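Local coordinates for aminopeptidase YwaD (PDB 6HC6), which is a secreted zinc aminopeptidase that removes N-terminal amino acids, notably leucine, arginine and lysine, from peptides, at residues L296-S301 with S448-D453. Sequence-based numbering, arbitrary orientation.
Sequences LGLLGS and SDIFED. With ZN (zinc ion), chain E.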
loop_
_atom_site.group_PDB
_atom_site.type_symbol
_atom_site.label_atom_id
_atom_site.label_comp_id
_atom_site.label_asym_id
_atom_site.label_seq_id
_atom_site.Cartn_x
_atom_site.Cartn_y
_atom_site.Cartn_z
ATOM N N LEU A 296 2.723 1.417 4.868
ATOM C CA LEU A 296 2.857 2.153 6.112
ATOM C C LEU A 296 2.369 3.585 5.994
ATOM O O LEU A 296 2.499 4.347 6.957
ATOM C CB LEU A 296 4.317 2.147 6.564
ATOM C CG LEU A 296 4.888 0.782 6.934
ATOM C CD1 LEU A 296 6.330 0.981 7.391
ATOM C CD2 LEU A 296 4.061 0.198 8.080
ATOM N N GLY A 297 1.841 3.976 4.836
ATOM C CA GLY A 297 1.352 5.331 4.670
ATOM C C GLY A 297 2.093 6.094 3.585
ATOM O O GLY A 297 2.427 7.270 3.766
ATOM N N LEU A 298 2.354 5.439 2.452
ATOM C CA LEU A 298 2.958 6.097 1.296
ATOM C C LEU A 298 4.358 6.607 1.618
ATOM O O LEU A 298 4.762 7.668 1.155
ATOM C CB LEU A 298 2.085 7.258 0.793
ATOM C CG LEU A 298 0.582 7.009 0.760
ATOM C CD1 LEU A 298 -0.159 8.190 0.112
ATOM C CD2 LEU A 298 0.300 5.691 0.007
ATOM N N LEU A 299 5.109 5.858 2.430
ATOM C CA LEU A 299 6.358 6.432 2.936
ATOM C C LEU A 299 7.394 6.604 1.835
ATOM O O LEU A 299 8.171 7.571 1.861
ATOM C CB LEU A 299 6.927 5.569 4.058
ATOM C CG LEU A 299 6.025 5.492 5.291
ATOM C CD1 LEU A 299 6.769 4.799 6.428
ATOM C CD2 LEU A 299 5.543 6.879 5.719
ATOM N N GLY A 300 7.433 5.689 0.875
ATOM C CA GLY A 300 8.416 5.780 -0.190
ATOM C C GLY A 300 8.087 6.857 -1.198
ATOM O O GLY A 300 8.968 7.623 -1.594
ATOM N N SER A 301 6.823 6.931 -1.631
ATOM C CA SER A 301 6.468 7.993 -2.571
ATOM C C SER A 301 6.518 9.367 -1.906
ATOM O O SER A 301 6.913 10.352 -2.547
ATOM C CB SER A 301 5.088 7.719 -3.181
ATOM O OG SER A 301 4.126 7.542 -2.167
ATOM N N SER A 448 -7.677 9.535 5.631
ATOM C CA SER A 448 -8.351 8.434 4.951
ATOM C C SER A 448 -8.042 8.383 3.463
ATOM O O SER A 448 -8.375 7.383 2.813
ATOM C CB SER A 448 -9.866 8.507 5.168
ATOM O OG SER A 448 -10.453 9.503 4.355
ATOM N N ASP A 449 -7.410 9.419 2.911
ATOM C CA ASP A 449 -6.893 9.368 1.553
ATOM C C ASP A 449 -5.402 9.062 1.505
ATOM O O ASP A 449 -4.826 9.024 0.418
ATOM C CB ASP A 449 -7.181 10.682 0.825
ATOM C CG ASP A 449 -8.638 10.800 0.399
ATOM O OD1 ASP A 449 -9.242 9.769 0.018
ATOM O OD2 ASP A 449 -9.178 11.922 0.453
ATOM N N ILE A 450 -4.765 8.837 2.649
ATOM C CA ILE A 450 -3.357 8.466 2.702
ATOM C C ILE A 450 -3.190 7.009 3.099
ATOM O O ILE A 450 -2.475 6.251 2.444
ATOM C CB ILE A 450 -2.572 9.387 3.660
ATOM C CG1 ILE A 450 -2.539 10.808 3.099
ATOM C CG2 ILE A 450 -1.154 8.830 3.850
ATOM C CD1 ILE A 450 -2.020 11.825 4.063
ATOM N N PHE A 451 -3.851 6.600 4.174
ATOM C CA PHE A 451 -3.650 5.287 4.760
ATOM C C PHE A 451 -4.730 4.309 4.305
ATOM O O PHE A 451 -5.788 4.699 3.806
ATOM C CB PHE A 451 -3.632 5.396 6.285
ATOM C CG PHE A 451 -2.591 6.338 6.805
ATOM C CD1 PHE A 451 -2.883 7.675 7.006
ATOM C CD2 PHE A 451 -1.303 5.887 7.063
ATOM C CE1 PHE A 451 -1.918 8.547 7.471
ATOM C CE2 PHE A 451 -0.331 6.762 7.520
ATOM C CZ PHE A 451 -0.640 8.089 7.723
ATOM N N GLU A 452 -4.430 3.021 4.471
ATOM C CA GLU A 452 -5.371 1.932 4.258
ATOM C C GLU A 452 -5.724 1.319 5.606
ATOM O O GLU A 452 -4.885 1.275 6.511
ATOM C CB GLU A 452 -4.779 0.863 3.331
ATOM C CG GLU A 452 -4.341 1.444 1.982
ATOM C CD GLU A 452 -3.562 0.473 1.106
ATOM O OE1 GLU A 452 -3.763 -0.764 1.204
ATOM O OE2 GLU A 452 -2.763 0.961 0.277
ATOM N N ASP A 453 -6.971 0.871 5.743
ATOM C CA ASP A 453 -7.424 0.145 6.932
ATOM C C ASP A 453 -7.188 0.945 8.218
ATOM O O ASP A 453 -6.488 0.498 9.129
ATOM C CB ASP A 453 -6.730 -1.222 7.036
ATOM C CG ASP A 453 -7.111 -2.178 5.917
ATOM O OD1 ASP A 453 -8.132 -1.935 5.236
ATOM O OD2 ASP A 453 -6.387 -3.190 5.739
HETATM ZN ZN ZN E . -2.397 -2.453 0.527
HETATM O O HOH W 1 -1.600 -0.851 -0.926
#
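L298 packs its isobutyl group against both the backbone carbonyl and the CG2 methyl of I450, and the contact is traced most clearly along the leucine. Its CB heads toward 448-453, and chi1 of -41° sets CG opposite the carbonyl carbon and beside the backbone N, which brings the branch point to 3.6 Å from I450 O. From there CD1 passes slantwise across I450, touching CG2 at 3.9 Å, while CD2 stays on the carbonyl, 3.7 Å from I450 O. V374 and P375 of helix 373-378 also touch this leucine. An alanine here would remove CG and both methyls, which is likely to open a gap beside I450 O and leave I450 CG2 without its leucine partner.

L298 is the N-cap residue of helix 299-306, in the M28 peptidase domain, and the turn before it approaches the C-terminal tail most closely at G297, whose CA lies 5.0 Å from F451 CA. G297 CA is 3.6 Å from F451 CE2, approaching the ring obliquely. There is no room for a CB at G297, which would fall against F451 CE2 and, at phi 118°, against L296 O. That same L296 O sits at the ring edge, near its plane, 3.8 Å from F451 CE2. I450 CG2 lies over one ring face, offset toward the rim, so a single methyl serves both L298 and F451.

One residue on, E452 carries the tail into the metal centre: its OE1 binds zinc at 2.3 Å, alongside D262, E295 and H401. Y400 OH also hydrogen-bonds OE1. The second carboxylate oxygen, E452 OE2, accepts a 2.5 Å hydrogen bond from a water that is itself a zinc ligand. D453 OD2 is hydrogen-bonded to ND1 of H401, a second-shell bond consistent with fixing that imidazole's rotation.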